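Local coordinates for protein beta-lactamase Rm3 (Uncultured bacterium, PDB 5IQK) that hydrolyses the amide bond of beta-lactam antibiotics as a zinc-dependent subclass B3 metallo-beta-lactamase, and so probably confers antibiotic resistance, at residues A[44-49]-A[73-78]; A[21-26]-A[164-169]; A[214-219]-A[247-252]; A[12-17]-A[27-32]. All blocks are in the same frame, centred on the assembly; numbering follows the deposited sequence.

Interaction 1 (A[44-49]-A[73-78]). With ZN (zinc ion), chain C.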
loop_
_atom_site.group_PDB
_atom_site.type_symbol
_atom_site.label_atom_id
_atom_site.label_comp_id
_atom_site.label_asym_id
_atom_site.label_seq_id
_atom_site.Cartn_x
_atom_site.Cartn_y
_atom_site.Cartn_z
ATOM N N LEU A 44 5.535 9.372 -3.413
ATOM C CA LEU A 44 5.876 8.318 -2.466
ATOM C C LEU A 44 4.601 7.623 -2.053
ATOM O O LEU A 44 3.619 8.287 -1.745
ATOM C CB LEU A 44 6.605 8.887 -1.249
ATOM C CG LEU A 44 7.053 7.908 -0.169
ATOM C CD1 LEU A 44 8.036 6.911 -0.753
ATOM C CD2 LEU A 44 7.676 8.658 1.000
ATOM N N ILE A 45 4.609 6.297 -2.094
ATOM C CA ILE A 45 3.434 5.520 -1.724
ATOM C C ILE A 45 3.678 4.763 -0.431
ATOM O O ILE A 45 4.582 3.928 -0.350
ATOM C CB ILE A 45 3.033 4.536 -2.835
ATOM C CG1 ILE A 45 2.905 5.273 -4.171
ATOM C CG2 ILE A 45 1.710 3.845 -2.501
ATOM C CD1 ILE A 45 2.471 4.386 -5.308
ATOM N N ASP A 46 2.847 5.092 0.563
ATOM C CA ASP A 46 2.805 4.495 1.902
ATOM C C ASP A 46 4.011 4.857 2.774
ATOM O O ASP A 46 5.085 5.233 2.276
ATOM C CB ASP A 46 2.641 2.982 1.808
ATOM C CG ASP A 46 1.184 2.553 1.921
ATOM O OD1 ASP A 46 0.326 3.427 2.195
ATOM O OD2 ASP A 46 0.905 1.344 1.768
ATOM N N GLY A 47 3.800 4.770 4.085
ATOM C CA GLY A 47 4.747 5.287 5.057
ATOM C C GLY A 47 5.167 4.310 6.146
ATOM O O GLY A 47 5.941 4.666 7.041
ATOM N N GLY A 48 4.675 3.078 6.068
ATOM C CA GLY A 48 5.061 2.045 7.024
ATOM C C GLY A 48 4.612 2.376 8.432
ATOM O O GLY A 48 3.709 3.195 8.619
ATOM N N LEU A 49 5.233 1.717 9.408
ATOM C CA LEU A 49 5.031 2.006 10.825
ATOM C C LEU A 49 5.667 3.349 11.164
ATOM O O LEU A 49 6.452 3.866 10.375
ATOM C CB LEU A 49 5.651 0.902 11.685
ATOM C CG LEU A 49 4.997 -0.474 11.611
ATOM C CD1 LEU A 49 5.993 -1.562 12.052
ATOM C CD2 LEU A 49 3.736 -0.544 12.490
ATOM N N ILE A 73 2.436 12.346 -1.386
ATOM C CA ILE A 73 2.480 11.072 -0.678
ATOM C C ILE A 73 1.102 10.416 -0.753
ATOM O O ILE A 73 0.095 11.067 -0.463
ATOM C CB ILE A 73 2.874 11.253 0.797
ATOM C CG1 ILE A 73 4.234 11.953 0.901
ATOM C CG2 ILE A 73 2.855 9.908 1.529
ATOM C CD1 ILE A 73 4.601 12.353 2.309
ATOM N N LEU A 74 1.062 9.153 -1.164
ATOM C CA LEU A 74 -0.195 8.417 -1.289
ATOM C C LEU A 74 -0.327 7.362 -0.201
ATOM O O LEU A 74 0.654 6.772 0.224
ATOM C CB LEU A 74 -0.299 7.745 -2.651
ATOM C CG LEU A 74 0.001 8.705 -3.811
ATOM C CD1 LEU A 74 -0.081 7.979 -5.139
ATOM C CD2 LEU A 74 -0.920 9.914 -3.786
ATOM N N ASN A 75 -1.557 7.132 0.237
ATOM C CA ASN A 75 -1.846 6.124 1.244
ATOM C C ASN A 75 -2.663 4.975 0.652
ATOM O O ASN A 75 -3.476 5.184 -0.253
ATOM C CB ASN A 75 -2.596 6.758 2.421
ATOM C CG ASN A 75 -3.088 5.728 3.425
ATOM O OD1 ASN A 75 -4.296 5.555 3.616
ATOM N ND2 ASN A 75 -2.157 5.016 4.047
ATOM N N SER A 76 -2.436 3.765 1.149
ATOM C CA SER A 76 -3.254 2.620 0.776
ATOM C C SER A 76 -4.423 2.480 1.760
ATOM O O SER A 76 -5.587 2.603 1.374
ATOM C CB SER A 76 -2.420 1.342 0.750
ATOM O OG SER A 76 -1.768 1.154 1.993
ATOM N N HIS A 77 -4.117 2.247 3.033
ATOM C CA HIS A 77 -5.176 2.281 4.058
ATOM C C HIS A 77 -4.648 2.742 5.419
ATOM O O HIS A 77 -3.438 2.878 5.622
ATOM C CB HIS A 77 -5.894 0.923 4.173
ATOM C CG HIS A 77 -5.060 -0.212 4.702
ATOM N ND1 HIS A 77 -4.169 -0.911 3.914
ATOM C CD2 HIS A 77 -5.062 -0.841 5.907
ATOM C CE1 HIS A 77 -3.620 -1.885 4.624
ATOM N NE2 HIS A 77 -4.140 -1.862 5.834
ATOM N N GLY A 78 -5.574 2.965 6.348
ATOM C CA GLY A 78 -5.301 3.714 7.564
ATOM C C GLY A 78 -4.706 2.963 8.742
ATOM O O GLY A 78 -4.548 3.525 9.823
HETATM ZN ZN ZN C . -4.123 -3.337 7.287
HETATM O O HOH W 1 -2.711 -4.872 5.779
HETATM O O HOH W 2 -2.481 -4.027 7.943
#

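Interaction 2 (A[21-26]-A[164-169])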
loop_
_atom_site.group_PDB
_atom_site.type_symbol
_atom_site.label_atom_id
_atom_site.label_comp_id
_atom_site.label_asym_id
_atom_site.label_seq_id
_atom_site.Cartn_x
_atom_site.Cartn_y
_atom_site.Cartn_z
ATOM N N GLY A 21 11.849 1.364 -14.656
ATOM C CA GLY A 21 11.908 2.764 -15.031
ATOM C C GLY A 21 12.075 3.700 -13.851
ATOM O O GLY A 21 13.037 3.602 -13.096
ATOM N N ASN A 22 11.109 4.588 -13.670
ATOM C CA ASN A 22 11.177 5.578 -12.607
ATOM C C ASN A 22 10.495 5.116 -11.318
ATOM O O ASN A 22 10.235 5.930 -10.439
ATOM C CB ASN A 22 10.563 6.903 -13.073
ATOM C CG ASN A 22 9.099 6.762 -13.480
ATOM O OD1 ASN A 22 8.696 5.747 -14.048
ATOM N ND2 ASN A 22 8.296 7.773 -13.170
ATOM N N THR A 23 10.201 3.821 -11.225
ATOM C CA THR A 23 9.549 3.256 -10.033
ATOM C C THR A 23 10.543 2.473 -9.172
ATOM O O THR A 23 11.167 1.531 -9.657
ATOM C CB THR A 23 8.379 2.329 -10.419
ATOM O OG1 THR A 23 7.395 3.058 -11.171
ATOM C CG2 THR A 23 7.716 1.727 -9.155
ATOM N N TYR A 24 10.675 2.853 -7.901
ATOM C CA TYR A 24 11.649 2.215 -7.006
ATOM C C TYR A 24 10.985 1.690 -5.741
ATOM O O TYR A 24 10.018 2.286 -5.269
ATOM C CB TYR A 24 12.729 3.189 -6.581
ATOM C CG TYR A 24 13.504 3.790 -7.728
ATOM C CD1 TYR A 24 14.761 3.314 -8.049
ATOM C CD2 TYR A 24 12.975 4.827 -8.485
ATOM C CE1 TYR A 24 15.486 3.860 -9.099
ATOM C CE2 TYR A 24 13.695 5.375 -9.531
ATOM C CZ TYR A 24 14.947 4.881 -9.831
ATOM O OH TYR A 24 15.667 5.420 -10.874
ATOM N N TYR A 25 11.548 0.630 -5.165
ATOM C CA TYR A 25 11.134 0.145 -3.837
ATOM C C TYR A 25 11.985 0.779 -2.730
ATOM O O TYR A 25 13.214 0.718 -2.782
ATOM C CB TYR A 25 11.247 -1.373 -3.768
ATOM C CG TYR A 25 10.614 -1.973 -2.517
ATOM C CD1 TYR A 25 9.252 -2.223 -2.463
ATOM C CD2 TYR A 25 11.383 -2.266 -1.402
ATOM C CE1 TYR A 25 8.661 -2.775 -1.325
ATOM C CE2 TYR A 25 10.798 -2.833 -0.243
ATOM C CZ TYR A 25 9.445 -3.068 -0.224
ATOM O OH TYR A 25 8.864 -3.607 0.899
ATOM N N VAL A 26 11.341 1.392 -1.737
ATOM C CA VAL A 26 12.071 2.041 -0.644
ATOM C C VAL A 26 11.542 1.616 0.729
ATOM O O VAL A 26 11.802 2.284 1.738
ATOM C CB VAL A 26 12.010 3.584 -0.755
ATOM C CG1 VAL A 26 12.790 4.058 -1.969
ATOM C CG2 VAL A 26 10.576 4.060 -0.830
ATOM N N TRP A 164 -0.331 3.431 -12.288
ATOM C CA TRP A 164 0.369 4.415 -13.090
ATOM C C TRP A 164 1.196 3.673 -14.122
ATOM O O TRP A 164 1.303 2.449 -14.069
ATOM C CB TRP A 164 1.255 5.301 -12.208
ATOM C CG TRP A 164 2.396 4.570 -11.552
ATOM C CD1 TRP A 164 3.700 4.558 -11.951
ATOM C CD2 TRP A 164 2.330 3.735 -10.385
ATOM N NE1 TRP A 164 4.453 3.785 -11.107
ATOM C CE2 TRP A 164 3.636 3.265 -10.136
ATOM C CE3 TRP A 164 1.298 3.348 -9.527
ATOM C CZ2 TRP A 164 3.937 2.427 -9.075
ATOM C CZ3 TRP A 164 1.597 2.509 -8.466
ATOM C CH2 TRP A 164 2.899 2.059 -8.246
ATOM N N GLN A 165 1.814 4.413 -15.040
ATOM C CA GLN A 165 2.720 3.806 -16.010
ATOM C C GLN A 165 4.150 4.252 -15.759
ATOM O O GLN A 165 4.391 5.385 -15.360
ATOM C CB GLN A 165 2.328 4.172 -17.451
ATOM C CG GLN A 165 0.914 3.820 -17.835
ATOM C CD GLN A 165 0.722 3.746 -19.337
ATOM O OE1 GLN A 165 1.489 4.332 -20.110
ATOM N NE2 GLN A 165 -0.302 3.013 -19.762
ATOM N N SER A 166 5.087 3.341 -15.986
ATOM C CA SER A 166 6.504 3.662 -15.932
ATOM C C SER A 166 7.139 3.170 -17.215
ATOM O O SER A 166 6.792 2.097 -17.709
ATOM C CB SER A 166 7.185 3.029 -14.717
ATOM O OG SER A 166 6.946 3.801 -13.557
ATOM N N CYS A 167 8.054 3.970 -17.754
ATOM C CA CYS A 167 8.696 3.679 -19.032
ATOM C C CYS A 167 10.205 3.559 -18.898
ATOM O O CYS A 167 10.815 4.266 -18.101
ATOM C CB CYS A 167 8.348 4.759 -20.058
ATOM S SG CYS A 167 6.569 4.952 -20.393
ATOM N N ASP A 168 10.784 2.686 -19.692
ATOM C CA ASP A 168 12.238 2.539 -19.752
ATOM C C ASP A 168 12.552 2.804 -21.209
ATOM O O ASP A 168 12.987 1.952 -21.931
ATOM C CB ASP A 168 12.748 1.188 -19.296
ATOM C CG ASP A 168 13.870 1.306 -18.214
ATOM O OD1 ASP A 168 14.914 1.943 -18.509
ATOM O OD2 ASP A 168 13.691 0.776 -17.073
ATOM N N GLY A 169 12.275 4.032 -21.604
ATOM C CA GLY A 169 12.467 4.561 -22.945
ATOM C C GLY A 169 11.197 4.407 -23.757
ATOM O O GLY A 169 10.187 5.030 -23.427
HETATM O O HOH W 3 8.293 6.457 -17.161
#

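Interaction 3 (A[214-219]-A[247-252])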
loop_
_atom_site.group_PDB
_atom_site.type_symbol
_atom_site.label_atom_id
_atom_site.label_comp_id
_atom_site.label_asym_id
_atom_site.label_seq_id
_atom_site.Cartn_x
_atom_site.Cartn_y
_atom_site.Cartn_z
ATOM N N LEU A 214 -7.614 -5.075 -13.577
ATOM C CA LEU A 214 -6.669 -3.986 -13.825
ATOM C C LEU A 214 -5.565 -4.406 -14.781
ATOM O O LEU A 214 -5.022 -5.500 -14.647
ATOM C CB LEU A 214 -6.015 -3.516 -12.523
ATOM C CG LEU A 214 -6.719 -2.591 -11.543
ATOM C CD1 LEU A 214 -5.740 -2.248 -10.445
ATOM C CD2 LEU A 214 -7.166 -1.329 -12.256
ATOM N N PRO A 215 -5.202 -3.520 -15.734
ATOM C CA PRO A 215 -3.947 -3.713 -16.471
ATOM C C PRO A 215 -2.824 -3.828 -15.453
ATOM O O PRO A 215 -2.740 -2.990 -14.554
ATOM C CB PRO A 215 -3.828 -2.444 -17.321
ATOM C CG PRO A 215 -5.256 -1.945 -17.444
ATOM C CD PRO A 215 -5.898 -2.286 -16.127
ATOM N N CYS A 216 -2.014 -4.877 -15.541
ATOM C CA CYS A 216 -1.139 -5.208 -14.426
ATOM C C CYS A 216 0.183 -5.848 -14.838
ATOM O O CYS A 216 0.331 -7.061 -14.753
ATOM C CB CYS A 216 -1.892 -6.142 -13.476
ATOM S SG CYS A 216 -1.074 -6.526 -11.914
ATOM N N ASP A 217 1.146 -5.040 -15.263
ATOM C CA ASP A 217 2.463 -5.576 -15.620
ATOM C C ASP A 217 3.401 -5.767 -14.428
ATOM O O ASP A 217 4.074 -6.795 -14.327
ATOM C CB ASP A 217 3.137 -4.680 -16.656
ATOM C CG ASP A 217 2.399 -4.670 -17.966
ATOM O OD1 ASP A 217 1.994 -5.766 -18.413
ATOM O OD2 ASP A 217 2.217 -3.574 -18.541
ATOM N N VAL A 218 3.494 -4.761 -13.561
ATOM C CA VAL A 218 4.309 -4.875 -12.355
ATOM C C VAL A 218 3.490 -4.601 -11.092
ATOM O O VAL A 218 2.981 -3.492 -10.874
ATOM C CB VAL A 218 5.536 -3.924 -12.382
ATOM C CG1 VAL A 218 6.354 -4.082 -11.100
ATOM C CG2 VAL A 218 6.413 -4.187 -13.613
ATOM N N LEU A 219 3.384 -5.625 -10.257
ATOM C CA LEU A 219 2.622 -5.540 -9.019
ATOM C C LEU A 219 3.515 -5.375 -7.796
ATOM O O LEU A 219 4.479 -6.117 -7.605
ATOM C CB LEU A 219 1.746 -6.786 -8.855
ATOM C CG LEU A 219 1.006 -6.928 -7.518
ATOM C CD1 LEU A 219 -0.008 -5.789 -7.385
ATOM C CD2 LEU A 219 0.318 -8.287 -7.389
ATOM N N PRO A 247 2.160 -10.292 -16.049
ATOM C CA PRO A 247 0.840 -9.743 -16.379
ATOM C C PRO A 247 -0.298 -10.457 -15.661
ATOM O O PRO A 247 -1.421 -9.956 -15.653
ATOM C CB PRO A 247 0.739 -9.959 -17.890
ATOM C CG PRO A 247 2.150 -10.146 -18.349
ATOM C CD PRO A 247 2.821 -10.865 -17.231
ATOM N N GLN A 248 0.004 -11.595 -15.048
ATOM C CA GLN A 248 -1.006 -12.381 -14.345
ATOM C C GLN A 248 -1.029 -12.109 -12.840
ATOM O O GLN A 248 -1.834 -12.704 -12.110
ATOM C CB GLN A 248 -0.765 -13.874 -14.601
ATOM C CG GLN A 248 -1.225 -14.381 -15.968
ATOM C CD GLN A 248 -2.734 -14.307 -16.145
ATOM O OE1 GLN A 248 -3.496 -14.736 -15.273
ATOM N NE2 GLN A 248 -3.174 -13.769 -17.277
ATOM N N ALA A 249 -0.153 -11.220 -12.378
ATOM C CA ALA A 249 0.060 -11.022 -10.939
ATOM C C ALA A 249 -1.180 -10.554 -10.170
ATOM O O ALA A 249 -1.470 -11.087 -9.109
ATOM C CB ALA A 249 1.202 -10.044 -10.709
ATOM N N CYS A 250 -1.895 -9.552 -10.676
ATOM C CA CYS A 250 -3.100 -9.096 -9.971
ATOM C C CYS A 250 -4.172 -10.182 -9.917
ATOM O O CYS A 250 -4.861 -10.306 -8.914
ATOM C CB CYS A 250 -3.670 -7.831 -10.607
ATOM S SG CYS A 250 -2.562 -6.425 -10.501
ATOM N N ARG A 251 -4.317 -10.961 -10.988
ATOM C CA ARG A 251 -5.273 -12.072 -10.976
ATOM C C ARG A 251 -4.919 -13.125 -9.931
ATOM O O ARG A 251 -5.804 -13.666 -9.263
ATOM C CB ARG A 251 -5.366 -12.748 -12.348
ATOM C CG ARG A 251 -5.970 -11.913 -13.455
ATOM C CD ARG A 251 -6.246 -12.802 -14.667
ATOM N NE ARG A 251 -7.402 -13.669 -14.439
ATOM C CZ ARG A 251 -7.571 -14.865 -14.999
ATOM N NH1 ARG A 251 -6.661 -15.347 -15.837
ATOM N NH2 ARG A 251 -8.653 -15.584 -14.719
ATOM N N ALA A 252 -3.632 -13.416 -9.788
ATOM C CA ALA A 252 -3.188 -14.399 -8.805
ATOM C C ALA A 252 -3.352 -13.864 -7.385
ATOM O O ALA A 252 -3.665 -14.608 -6.465
ATOM C CB ALA A 252 -1.742 -14.789 -9.060
HETATM O O HOH W 4 -2.338 -7.479 -16.936
#

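Interaction 4 (A[12-17]-A[27-32])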
loop_
_atom_site.group_PDB
_atom_site.type_symbol
_atom_site.label_atom_id
_atom_site.label_comp_id
_atom_site.label_asym_id
_atom_site.label_seq_id
_atom_site.Cartn_x
_atom_site.Cartn_y
_atom_site.Cartn_z
ATOM N N ALA A 12 11.894 -4.790 9.333
ATOM C CA ALA A 12 13.301 -5.139 9.096
ATOM C C ALA A 12 13.854 -4.455 7.846
ATOM O O ALA A 12 13.137 -4.245 6.867
ATOM C CB ALA A 12 13.459 -6.642 8.983
ATOM N N ASP A 13 15.132 -4.105 7.904
ATOM C CA ASP A 13 15.815 -3.459 6.787
ATOM C C ASP A 13 15.632 -4.184 5.471
ATOM O O ASP A 13 15.743 -5.409 5.398
ATOM C CB ASP A 13 17.318 -3.370 7.050
ATOM C CG ASP A 13 17.672 -2.391 8.135
ATOM O OD1 ASP A 13 16.781 -1.665 8.622
ATOM O OD2 ASP A 13 18.869 -2.344 8.490
ATOM N N GLN A 14 15.400 -3.407 4.428
ATOM C CA GLN A 14 15.499 -3.891 3.063
ATOM C C GLN A 14 16.261 -2.863 2.256
ATOM O O GLN A 14 15.894 -1.693 2.243
ATOM C CB GLN A 14 14.112 -4.129 2.453
ATOM C CG GLN A 14 14.183 -4.444 0.971
ATOM C CD GLN A 14 14.968 -5.708 0.701
ATOM O OE1 GLN A 14 14.624 -6.767 1.200
ATOM N NE2 GLN A 14 16.042 -5.599 -0.081
ATOM N N ALA A 15 17.339 -3.281 1.603
ATOM C CA ALA A 15 18.053 -2.379 0.699
ATOM C C ALA A 15 17.146 -1.970 -0.468
ATOM O O ALA A 15 16.510 -2.823 -1.082
ATOM C CB ALA A 15 19.329 -3.040 0.195
ATOM N N PRO A 16 17.079 -0.662 -0.776
ATOM C CA PRO A 16 16.182 -0.188 -1.841
ATOM C C PRO A 16 16.661 -0.583 -3.238
ATOM O O PRO A 16 17.849 -0.822 -3.425
ATOM C CB PRO A 16 16.211 1.329 -1.664
ATOM C CG PRO A 16 17.579 1.600 -1.122
ATOM C CD PRO A 16 17.892 0.434 -0.217
ATOM N N PHE A 17 15.746 -0.655 -4.202
ATOM C CA PHE A 17 16.084 -1.079 -5.560
ATOM C C PHE A 17 15.091 -0.558 -6.599
ATOM O O PHE A 17 13.931 -0.260 -6.298
ATOM C CB PHE A 17 16.151 -2.612 -5.654
ATOM C CG PHE A 17 14.897 -3.312 -5.189
ATOM C CD1 PHE A 17 13.938 -3.734 -6.101
ATOM C CD2 PHE A 17 14.690 -3.562 -3.844
ATOM C CE1 PHE A 17 12.782 -4.377 -5.675
ATOM C CE2 PHE A 17 13.545 -4.199 -3.416
ATOM C CZ PHE A 17 12.593 -4.606 -4.333
ATOM N N GLY A 27 10.829 0.491 0.755
ATOM C CA GLY A 27 10.213 -0.007 1.969
ATOM C C GLY A 27 11.085 -0.945 2.798
ATOM O O GLY A 27 12.320 -0.888 2.762
ATOM N N MET A 28 10.415 -1.799 3.572
ATOM C CA MET A 28 11.055 -2.692 4.536
ATOM C C MET A 28 10.777 -4.150 4.150
ATOM O O MET A 28 10.123 -4.414 3.143
ATOM C CB MET A 28 10.538 -2.409 5.959
ATOM C CG MET A 28 11.017 -1.101 6.592
ATOM S SD MET A 28 10.564 0.411 5.694
ATOM C CE MET A 28 8.779 0.229 5.552
ATOM N N LYS A 29 11.242 -5.099 4.955
ATOM C CA LYS A 29 11.068 -6.504 4.612
ATOM C C LYS A 29 9.590 -6.935 4.599
ATOM O O LYS A 29 9.215 -7.845 3.859
ATOM C CB LYS A 29 11.852 -7.390 5.574
ATOM C CG LYS A 29 12.213 -8.740 4.987
ATOM C CD LYS A 29 13.215 -8.599 3.862
ATOM C CE LYS A 29 14.629 -8.367 4.391
ATOM N NZ LYS A 29 15.620 -8.141 3.308
ATOM N N GLY A 30 8.762 -6.303 5.420
ATOM C CA GLY A 30 7.376 -6.747 5.540
ATOM C C GLY A 30 6.332 -5.691 5.253
ATOM O O GLY A 30 5.132 -5.966 5.384
ATOM N N LEU A 31 6.778 -4.494 4.858
ATOM C CA LEU A 31 5.889 -3.355 4.590
ATOM C C LEU A 31 6.394 -2.563 3.390
ATOM O O LEU A 31 7.532 -2.089 3.406
ATOM C CB LEU A 31 5.815 -2.439 5.811
ATOM C CG LEU A 31 5.300 -3.062 7.110
ATOM C CD1 LEU A 31 5.561 -2.114 8.271
ATOM C CD2 LEU A 31 3.818 -3.376 6.976
ATOM N N SER A 32 5.554 -2.373 2.370
ATOM C CA SER A 32 6.026 -1.727 1.148
ATOM C C SER A 32 5.975 -0.211 1.242
ATOM O O SER A 32 5.151 0.361 1.949
ATOM C CB SER A 32 5.218 -2.193 -0.070
ATOM O OG SER A 32 5.386 -3.591 -0.287
HETATM O O HOH W 5 14.309 -0.649 5.041
HETATM O O HOH W 6 13.928 -0.605 0.501
#

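Interaction 1 (A[44-49]-A[73-78])
Leu44 and Ile45 pair in parallel with Ile73 and Leu74 through backbone bonds: Leu74 N donates to Leu44 O at 2.8 Å, and Asp46 N to Leu74 O at the same length. Beyond the strand ends the bonding passes to a side chain. The carboxylate of Asp46 grips Ser76 twice: OD2 takes the Ser76 hydroxyl OG on its syn lone pair at 2.7 Å, and OD1 takes Ser76 N at 3.0 Å, from 30° out of the carboxylate plane. Ser76 OG sits between its own backbone N and carbonyl carbon (chi1 55°), which turns it to OD2. A further bond to OD2 comes from Tyr177 OH, so this buried carboxylate is well satisfied. Apolar contact is slighter; Ile45 CG1 lies 4.1 Å from Leu74 CD1 on one face of the sheet, and Leu44 with Ile73 occupies the other. The loop thus pinned carries His77, whose NE2 binds a zinc ion at 2.1 Å together with His79 and His155, while Asp179 holds its ND1. The two strands belong to the beta-alpha-beta unit of strand 42-45, helix 53-62 and strand 70-74; helix 86-93 packs on Leu44 and Ile73, and strand 96-99 continues the sheet beyond strand 70-74.

Interaction 2 (A[21-26]-A[164-169])
The indole of Trp164 meets Thr23 at its edge: NE1 donates to Thr23 OG1 at 3.0 Å, almost straight (171°) and only 2° out of the ring plane. Thr23 CG2 reaches the benzo part of the same ring, 3.8 Å from CZ2, while Met175, Tyr177 and Val36 also touch the indole. The amide of Asn22 is a second flat group. Its OD1 accepts from Ser166 OG at 2.7 Å, with the hydroxyl above the carbonyl plane, and receives a water that in turn accepts from Cys167 N; its ND2 is tied to Thr37 O.

These groups form a directed chain of hydrogen bonds, Trp164 NE1 to Thr23 OG1 to Ser166 OG to Asn22 OD1, in which each hydroxyl accepts one bond and donates one. The middle link, Thr23 OG1 to Ser166 OG, is short at 2.5 Å. Thr23 OG1 lies anti to its carbonyl carbon (chi1 -60°), where both Trp164 and Ser166 can meet it. At the far end Gly21 N makes a weak bond to Asp168 OD2 at 3.1 Å, and Gly21 CA makes a CA-H...O contact with Cys167 O.

The contact joins two sheets through side chains: strand 23-25, between 17-20 and 34-36 in one sheet, meets strand 160-168 of the other, which pairs with strand 171-178 and is tied to it by the Cys167-Cys172 disulfide.

Interaction 3 (A[214-219]-A[247-252])
Cys216 and Cys250 are joined by a disulfide, SG to SG 2.1 Å with chi3 73°, which draws the loop before strand 218-221 against the start of helix 249-269. The two sulfurs arrive by different routes: Cys216 SG extends anti to its backbone N (chi1 -173°), whereas Cys250 SG lies beside its own N (chi1 -64°). Next to this bridge the small methyl of Ala249 fits against the bend of Leu219, with CB 3.8 Å from Leu219 CB and 3.9 Å from CD2. The two methyls of Leu219 spread along the helix start: CD2 reaches over to Ala249 O at 3.7 Å, and CD1 comes to Cys250 SG at 4.1 Å. Pro247 fills the other end, its CA pressed to Cys216 O at 3.2 Å in a CA-H...O contact. Close by, a water accepts from Cys216 N and donates to Pro247 O, joining the two backbones. The carboxylate of Asp217 also serves strand 171-178, its OD2 accepting from Asn174 N. With direct hydrogen bonding between the segments absent, a covalent link, apolar packing and one bridging water fasten the helix to the outermost strand 218-221 of its sheet, and of these the disulfide alone is covalent.

Interaction 4 (A[12-17]-A[27-32])
Lys29 arches over residues 12-14, its CB 3.8 Å from Ala12 CB, its CE against Asp13 O at 3.3 Å and its ammonium at the amide of Gln14. The two long side chains cross at about a right angle. NZ donates to Gln14 OE1 at 2.7 Å, coming from above the carbonyl plane rather than along a lone pair. Bends in the lysine chain at chi2 (68°) and chi3 (78°) bring NZ back to Gln14. The other half of that amide is held too: NE2 donates in plane to Ala15 O at 3.0 Å, fixing the amide's rotation. This is loop-on-loop packing: segment 12-17 links helix 5-10 to strand 17-20, and the loop 27-32 runs from strand 23-25 to strand 34-36 of the seven-stranded sheet. Its one direct backbone bond is Lys29 N to Ala12 O, 2.8 Å long. Met28 CB also touches Ala12 O, while the end of the methionine leads away to helix 53-62. Two waters complete the join. One accepts from Gln14 N and donates to Gly27 O; the second donates to both Gln14 O and Gly27 O. Trp230 and Leu233 of helix 229-239 pack on Gln14, and Asp13 forms a salt bridge with Lys55.

How the interactions relate
Interaction 4 comes first along the chain and crosses with interaction 2, whose long span encloses interaction 1; interaction 3 follows. Interactions 1 and 2 share the seven-stranded sheet, their centres about 18 Å apart, and touch where Ile45 packs on Trp164. Interactions 2 and 3 share the five-stranded sheet, about 15 Å between centres, without touching. The loops of interaction 4 touch interactions 1 and 2, through Asp46 against Ser32 and Tyr25 against Phe17 and Leu31. Interaction 2 bridges the two mixed sheets, 1 lies within the first and 3 fastens helix 249-269 to the second, consistent with the alpha-beta/beta-alpha sandwich of metallo-beta-lactamases. Interaction 1, which holds the zinc ligand His77, is centred nearest the chain's centre, about 6 Å away.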